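Local structure of metallo-beta-lactamase (Simiduia agarivorans, 6MFI) at residues 132-137 with 166-171; 38-43 with 253-258. The protein probably hydrolyses beta-lactam antibiotics as a subclass B3 metallo-beta-lactamase whose active site holds two zinc ions. All blocks are in the same frame, centred on the assembly; numbering follows the deposited sequence.

Interaction 1: 132-137 with 166-171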
ATOM      1  N   ALA A 132       3.305 -12.226   2.555  1.00 14.13           N
ATOM      2  CA  ALA A 132       1.921 -11.922   2.230  1.00 13.54           C
ATOM      3  C   ALA A 132       0.994 -12.586   3.235  1.00 14.00           C
ATOM      4  O   ALA A 132       1.305 -13.644   3.784  1.00 14.87           O
ATOM      5  CB  ALA A 132       1.566 -12.377   0.809  1.00 13.26           C
ATOM      6  N   SER A 133      -0.154 -11.948   3.465  1.00 13.87           N
ATOM      7  CA  SER A 133      -1.196 -12.551   4.276  1.00 14.71           C
ATOM      8  C   SER A 133      -1.722 -13.809   3.586  1.00 14.49           C
ATOM      9  O   SER A 133      -1.572 -13.968   2.372  1.00 13.70           O
ATOM     10  CB  SER A 133      -2.329 -11.551   4.511  1.00 14.86           C
ATOM     11  OG  SER A 133      -2.922 -11.157   3.286  1.00 14.20           O
ATOM     12  N   PRO A 134      -2.329 -14.726   4.348  1.00 15.06           N
ATOM     13  CA  PRO A 134      -2.821 -15.975   3.735  1.00 15.03           C
ATOM     14  C   PRO A 134      -3.762 -15.766   2.559  1.00 15.55           C
ATOM     15  O   PRO A 134      -3.622 -16.450   1.539  1.00 15.22           O
ATOM     16  CB  PRO A 134      -3.521 -16.675   4.906  1.00 16.15           C
ATOM     17  CG  PRO A 134      -2.793 -16.189   6.109  1.00 16.14           C
ATOM     18  CD  PRO A 134      -2.434 -14.757   5.818  1.00 15.80           C
ATOM     19  N   ALA A 135      -4.718 -14.840   2.669  1.00 16.48           N
ATOM     20  CA  ALA A 135      -5.637 -14.605   1.560  1.00 16.98           C
ATOM     21  C   ALA A 135      -4.921 -13.973   0.373  1.00 15.93           C
ATOM     22  O   ALA A 135      -5.203 -14.310  -0.782  1.00 15.93           O
ATOM     23  CB  ALA A 135      -6.802 -13.727   2.015  1.00 18.59           C
ATOM     24  N   ALA A 136      -3.990 -13.053   0.636  1.00 15.54           N
ATOM     25  CA  ALA A 136      -3.233 -12.447  -0.452  1.00 15.84           C
ATOM     26  C   ALA A 136      -2.276 -13.450  -1.082  1.00 15.11           C
ATOM     27  O   ALA A 136      -2.094 -13.457  -2.305  1.00 15.26           O
ATOM     28  CB  ALA A 136      -2.474 -11.221   0.053  1.00 15.99           C
ATOM     29  N   ALA A 137      -1.664 -14.311  -0.264  1.00 14.36           N
ATOM     30  CA  ALA A 137      -0.722 -15.296  -0.787  1.00 13.55           C
ATOM     31  C   ALA A 137      -1.384 -16.235  -1.787  1.00 14.69           C
ATOM     32  O   ALA A 137      -0.739 -16.674  -2.744  1.00 15.23           O
ATOM     33  CB  ALA A 137      -0.101 -16.092   0.360  1.00 12.56           C
ATOM     34  N   LEU A 166       4.303 -16.029   5.433  1.00 19.56           N
ATOM     35  CA  LEU A 166       2.934 -15.594   5.669  1.00 20.55           C
ATOM     36  C   LEU A 166       2.899 -14.549   6.777  1.00 21.36           C
ATOM     37  O   LEU A 166       3.604 -14.671   7.784  1.00 22.67           O
ATOM     38  CB  LEU A 166       2.037 -16.779   6.035  1.00 21.72           C
ATOM     39  CG  LEU A 166       1.234 -17.402   4.890  1.00 21.77           C
ATOM     40  CD1 LEU A 166       2.149 -17.864   3.763  1.00 21.47           C
ATOM     41  CD2 LEU A 166       0.378 -18.554   5.395  1.00 22.60           C
ATOM     42  N   VAL A 167       2.076 -13.522   6.583  1.00 20.76           N
ATOM     43  CA  VAL A 167       1.960 -12.407   7.516  1.00 19.78           C
ATOM     44  C   VAL A 167       0.575 -12.448   8.146  1.00 19.36           C
ATOM     45  O   VAL A 167      -0.438 -12.356   7.442  1.00 17.95           O
ATOM     46  CB  VAL A 167       2.203 -11.059   6.822  1.00 18.60           C
ATOM     47  CG1 VAL A 167       1.963  -9.919   7.791  1.00 18.79           C
ATOM     48  CG2 VAL A 167       3.613 -10.999   6.268  1.00 17.83           C
ATOM     49  N   ASN A 168       0.533 -12.580   9.467  1.00 20.71           N
ATOM     50  CA  ASN A 168      -0.712 -12.555  10.214  1.00 22.55           C
ATOM     51  C   ASN A 168      -0.890 -11.190  10.875  1.00 23.32           C
ATOM     52  O   ASN A 168      -0.028 -10.312  10.794  1.00 23.71           O
ATOM     53  CB  ASN A 168      -0.740 -13.685  11.245  1.00 24.34           C
ATOM     54  CG  ASN A 168      -0.597 -15.054  10.611  1.00 24.69           C
ATOM     55  OD1 ASN A 168      -1.585 -15.678  10.224  1.00 24.96           O
ATOM     56  ND2 ASN A 168       0.638 -15.527  10.497  1.00 24.90           N
ATOM     57  N   ASP A 169      -2.030 -11.014  11.538  1.00 23.75           N
ATOM     58  CA  ASP A 169      -2.334  -9.742  12.182  1.00 24.10           C
ATOM     59  C   ASP A 169      -1.387  -9.498  13.350  1.00 24.34           C
ATOM     60  O   ASP A 169      -1.221 -10.357  14.221  1.00 24.70           O
ATOM     61  CB  ASP A 169      -3.783  -9.725  12.661  1.00 25.40           C
ATOM     62  CG  ASP A 169      -4.173  -8.402  13.290  1.00 26.28           C
ATOM     63  OD1 ASP A 169      -3.898  -7.348  12.680  1.00 25.21           O
ATOM     64  OD2 ASP A 169      -4.754  -8.416  14.396  1.00 27.81           O
ATOM     65  N   GLY A 170      -0.763  -8.321  13.365  1.00 23.83           N
ATOM     66  CA  GLY A 170       0.167  -7.960  14.412  1.00 24.72           C
ATOM     67  C   GLY A 170       1.573  -8.490  14.240  1.00 24.27           C
ATOM     68  O   GLY A 170       2.424  -8.226  15.099  1.00 24.81           O
ATOM     69  N   ASP A 171       1.849  -9.225  13.165  1.00 23.42           N
ATOM     70  CA  ASP A 171       3.180  -9.775  12.955  1.00 23.45           C
ATOM     71  C   ASP A 171       4.173  -8.673  12.603  1.00 22.50           C
ATOM     72  O   ASP A 171       3.827  -7.667  11.978  1.00 21.31           O
ATOM     73  CB  ASP A 171       3.156 -10.826  11.847  1.00 23.22           C
ATOM     74  CG  ASP A 171       2.618 -12.161  12.321  1.00 25.19           C
ATOM     75  OD1 ASP A 171       2.385 -12.310  13.539  1.00 26.59           O
ATOM     76  OD2 ASP A 171       2.432 -13.063  11.477  1.00 24.95           O
TER

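Interaction 2: 38-43 with 253-258. With ZN (zinc ion), chain B.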
ATOM      1  N   ALA A  38      -0.529  14.320 -11.149  1.00 17.64           N
ATOM      2  CA  ALA A  38      -1.793  14.964 -10.826  1.00 18.13           C
ATOM      3  C   ALA A  38      -2.588  14.098  -9.851  1.00 17.59           C
ATOM      4  O   ALA A  38      -2.185  12.990  -9.487  1.00 16.50           O
ATOM      5  CB  ALA A  38      -2.595  15.236 -12.100  1.00 18.91           C
ATOM      6  N   ASP A  39      -3.735  14.623  -9.427  1.00 18.29           N
ATOM      7  CA  ASP A  39      -4.613  13.884  -8.532  1.00 18.15           C
ATOM      8  C   ASP A  39      -5.337  12.784  -9.299  1.00 17.37           C
ATOM      9  O   ASP A  39      -5.878  13.025 -10.383  1.00 17.72           O
ATOM     10  CB  ASP A  39      -5.622  14.828  -7.878  1.00 19.62           C
ATOM     11  CG  ASP A  39      -5.099  15.439  -6.594  1.00 20.69           C
ATOM     12  OD1 ASP A  39      -4.458  14.712  -5.806  1.00 20.18           O
ATOM     13  OD2 ASP A  39      -5.329  16.646  -6.370  1.00 21.78           O
ATOM     14  N   TRP A  40      -5.346  11.579  -8.729  1.00 16.47           N
ATOM     15  CA  TRP A  40      -5.982  10.414  -9.343  1.00 16.10           C
ATOM     16  C   TRP A  40      -5.442  10.177 -10.752  1.00 16.09           C
ATOM     17  O   TRP A  40      -6.192  10.016 -11.718  1.00 15.72           O
ATOM     18  CB  TRP A  40      -7.504  10.563  -9.354  1.00 16.41           C
ATOM     19  CG  TRP A  40      -8.104  10.704  -7.990  1.00 17.11           C
ATOM     20  CD1 TRP A  40      -8.746  11.798  -7.487  1.00 18.49           C
ATOM     21  CD2 TRP A  40      -8.140   9.708  -6.960  1.00 16.85           C
ATOM     22  NE1 TRP A  40      -9.169  11.550  -6.204  1.00 19.07           N
ATOM     23  CE2 TRP A  40      -8.811  10.273  -5.857  1.00 17.91           C
ATOM     24  CE3 TRP A  40      -7.665   8.397  -6.862  1.00 15.81           C
ATOM     25  CZ2 TRP A  40      -9.018   9.573  -4.671  1.00 17.66           C
ATOM     26  CZ3 TRP A  40      -7.873   7.703  -5.684  1.00 16.03           C
ATOM     27  CH2 TRP A  40      -8.543   8.292  -4.603  1.00 16.69           C
ATOM     28  N   ASP A  41      -4.117  10.163 -10.861  1.00 15.74           N
ATOM     29  CA  ASP A  41      -3.467  10.009 -12.151  1.00 16.45           C
ATOM     30  C   ASP A  41      -3.570   8.563 -12.633  1.00 16.75           C
ATOM     31  O   ASP A  41      -4.044   7.669 -11.925  1.00 16.85           O
ATOM     32  CB  ASP A  41      -2.005  10.440 -12.063  1.00 16.63           C
ATOM     33  CG  ASP A  41      -1.586  11.322 -13.221  1.00 17.47           C
ATOM     34  OD1 ASP A  41      -2.140  11.151 -14.328  1.00 17.53           O
ATOM     35  OD2 ASP A  41      -0.704  12.183 -13.024  1.00 17.75           O
ATOM     36  N   ALA A  42      -3.116   8.340 -13.866  1.00 17.36           N
ATOM     37  CA  ALA A  42      -3.118   6.999 -14.431  1.00 17.43           C
ATOM     38  C   ALA A  42      -2.209   6.080 -13.621  1.00 16.59           C
ATOM     39  O   ALA A  42      -1.184   6.502 -13.079  1.00 17.16           O
ATOM     40  CB  ALA A  42      -2.669   7.034 -15.892  1.00 17.65           C
ATOM     41  N   TRP A  43      -2.600   4.807 -13.542  1.00 16.20           N
ATOM     42  CA  TRP A  43      -1.866   3.854 -12.715  1.00 15.77           C
ATOM     43  C   TRP A  43      -0.447   3.643 -13.227  1.00 14.86           C
ATOM     44  O   TRP A  43       0.492   3.504 -12.436  1.00 15.05           O
ATOM     45  CB  TRP A  43      -2.613   2.521 -12.660  1.00 16.65           C
ATOM     46  CG  TRP A  43      -3.898   2.570 -11.895  1.00 18.10           C
ATOM     47  CD1 TRP A  43      -4.311   3.554 -11.044  1.00 18.86           C
ATOM     48  CD2 TRP A  43      -4.942   1.590 -11.911  1.00 19.04           C
ATOM     49  NE1 TRP A  43      -5.548   3.246 -10.530  1.00 19.49           N
ATOM     50  CE2 TRP A  43      -5.957   2.045 -11.047  1.00 19.52           C
ATOM     51  CE3 TRP A  43      -5.117   0.372 -12.575  1.00 19.36           C
ATOM     52  CZ2 TRP A  43      -7.130   1.325 -10.827  1.00 19.80           C
ATOM     53  CZ3 TRP A  43      -6.281  -0.343 -12.354  1.00 19.79           C
ATOM     54  CH2 TRP A  43      -7.272   0.136 -11.489  1.00 19.94           C
ATOM     55  N   HIS A 253      -3.194   4.363  -3.269  1.00 14.99           N
ATOM     56  CA  HIS A 253      -3.592   5.425  -4.176  1.00 16.04           C
ATOM     57  C   HIS A 253      -3.265   6.745  -3.499  1.00 14.79           C
ATOM     58  O   HIS A 253      -3.912   7.091  -2.500  1.00 14.79           O
ATOM     59  CB  HIS A 253      -5.081   5.341  -4.502  1.00 18.97           C
ATOM     60  CG  HIS A 253      -5.467   4.093  -5.233  1.00 21.92           C
ATOM     61  ND1 HIS A 253      -5.339   3.959  -6.598  1.00 22.82           N
ATOM     62  CD2 HIS A 253      -5.978   2.920  -4.786  1.00 22.69           C
ATOM     63  CE1 HIS A 253      -5.753   2.758  -6.961  1.00 23.30           C
ATOM     64  NE2 HIS A 253      -6.146   2.108  -5.881  1.00 23.52           N
ATOM     65  N   PRO A 254      -2.272   7.500  -3.980  1.00 15.58           N
ATOM     66  CA  PRO A 254      -1.819   8.684  -3.230  1.00 15.66           C
ATOM     67  C   PRO A 254      -2.913   9.698  -2.953  1.00 16.12           C
ATOM     68  O   PRO A 254      -2.901  10.329  -1.889  1.00 16.25           O
ATOM     69  CB  PRO A 254      -0.726   9.268  -4.136  1.00 16.09           C
ATOM     70  CG  PRO A 254      -0.238   8.099  -4.931  1.00 15.82           C
ATOM     71  CD  PRO A 254      -1.450   7.250  -5.175  1.00 15.84           C
ATOM     72  N   SER A 255      -3.866   9.870  -3.869  1.00 16.23           N
ATOM     73  CA  SER A 255      -4.929  10.842  -3.653  1.00 17.19           C
ATOM     74  C   SER A 255      -5.932  10.400  -2.595  1.00 17.47           C
ATOM     75  O   SER A 255      -6.771  11.212  -2.191  1.00 18.72           O
ATOM     76  CB  SER A 255      -5.652  11.126  -4.970  1.00 18.12           C
ATOM     77  OG  SER A 255      -4.800  11.790  -5.888  1.00 16.96           O
ATOM     78  N   ALA A 256      -5.870   9.146  -2.139  1.00 16.91           N
ATOM     79  CA  ALA A 256      -6.763   8.705  -1.072  1.00 17.98           C
ATOM     80  C   ALA A 256      -6.484   9.441   0.232  1.00 18.52           C
ATOM     81  O   ALA A 256      -7.404   9.661   1.027  1.00 19.67           O
ATOM     82  CB  ALA A 256      -6.642   7.195  -0.868  1.00 17.81           C
ATOM     83  N   SER A 257      -5.228   9.822   0.470  1.00 17.86           N
ATOM     84  CA  SER A 257      -4.852  10.595   1.647  0.81 17.92           C
ATOM     85  C   SER A 257      -4.470  12.028   1.296  1.00 19.30           C
ATOM     86  O   SER A 257      -3.844  12.717   2.109  1.00 20.28           O
ATOM     87  CB  SER A 257      -3.706   9.908   2.392  0.81 17.36           C
ATOM     88  OG  SER A 257      -2.660   9.549   1.506  0.81 16.30           O
ATOM     89  N   GLN A 258      -4.836  12.488   0.098  1.00 19.91           N
ATOM     90  CA  GLN A 258      -4.511  13.835  -0.371  1.00 21.97           C
ATOM     91  C   GLN A 258      -3.008  14.088  -0.303  1.00 21.91           C
ATOM     92  O   GLN A 258      -2.554  15.162   0.099  1.00 23.04           O
ATOM     93  CB  GLN A 258      -5.286  14.894   0.416  1.00 24.30           C
ATOM     94  CG  GLN A 258      -6.793  14.691   0.400  1.00 25.37           C
ATOM     95  CD  GLN A 258      -7.556  15.925   0.839  1.00 27.73           C
ATOM     96  OE1 GLN A 258      -7.118  17.053   0.616  1.00 29.11           O
ATOM     97  NE2 GLN A 258      -8.708  15.715   1.464  1.00 28.13           N
TER
HETATM   98 ZN    ZN B 401      -6.131   0.028  -6.136  1.00 10.69          ZN
HETATM   99  O   HOH W   1      -7.544  -1.347  -6.378  1.00 11.01           O

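Interaction 1: 132-137 with 166-171
The flat amide of N168 brings OD1 to 4.3 Å from P134 CG across the contact, while on its other branch D171 OD2 lies near the amide plane (6° out) and accepts from N168 ND2 on its syn side. D171 OD2 also accepts N168 N (2.8 Å), both donors coming from one face of the carboxylate and tying the type II turn 168-171 together. A132 and L166 form a parallel bridge at the ends of strands 129-132 and 163-166, and just beyond it V167 N bonds A132 O at 2.9 Å. L166 CA approaches the same A132 O at 3.2 Å, so this oxygen takes one hydrogen bond and one weaker C-H···O contact from consecutive residues. One residue on, the roles reverse: V167 O lies 3.3 Å from S133 CA in a second C-H···O contact, and P134 CD leans on the same carbonyl. Apolar contact is light: L166 CD2 reaches P134 CG at 4.0 Å, and L166 CD1 approaches A137 CB. V167 holds CG1 anti to its backbone N (chi1 175°), which leaves CG2 beside that N and 3.9 Å from A132 N. S133 N-caps helix 134-142 through a weak bond from A136 N to its OG, which also bonds G191 O. The strand pair thus ends where this helix begins, with V167 packed on L193 and W195 of strand 193-199 and H108 bonded to S133 N.

Interaction 2: 38-43 with 253-258
H253 meets both tryptophans of the 38-43 loop, its CB lying 3.8 Å from W40 CZ3 and its imidazole edge facing W43. W43 NE1 sits near the imidazole plane, 3.6 Å from H253 CE1, and the pyrrole ring of W43 meets the imidazole obliquely, planes at 48°. H253 NE2 binds zinc at 2.1 Å; D114, H115 and a water complete the ligands found around this ion, and the ring of H115 packs edge-to-face with that of H253. In the 3-10 segment 254-256 the S255 side chain points toward the loop, and the S255 hydroxyl works in two directions, donating to D39 OD1 (2.9 Å from S255 OG) and accepting the backbone N-H of W40 (W40 N to S255 OG, 2.9 Å). With S255 OG anti to the carbonyl carbon (chi1 -67°), the hydroxyl reaches both partners, while S255 CB, set by the backbone, lies over one face of the W40 indole, a CH-pi contact 3.5 Å from the six-membered ring centroid and 18° off its normal. A256 N, bonded to H253 O, approaches W40 CH2 at 3.7 Å, extending the indole's contact along the turn. Q258 occupies the N-cap position before helix 259-265, whose R260 and Q261 touch D39, so the loop after helix 30-36 lies against the turn that joins strand 248-250 to helix 259-265.

In the fold
Interactions 1 and 2 lie on opposite sides of the chain's centre, about 26 Å apart between centres and about 15 Å between nearest atoms. Along the chain, interaction 1 is nested between the two segments of interaction 2. Interaction 1 joins two neighbouring strands, 129-132 and 163-166, of the seven-stranded sheet where the chain leaves for strand 172-175 of the other sheet. Interaction 2 joins a loop before strand 50-53, at the far edge of the first sheet, to a loop after strand 248-250, at the far edge of the second. Interaction 2 contributes H253 to one zinc site directly; interaction 1 stands farther off, the side chain of S133 being about 13 Å from a zinc ion.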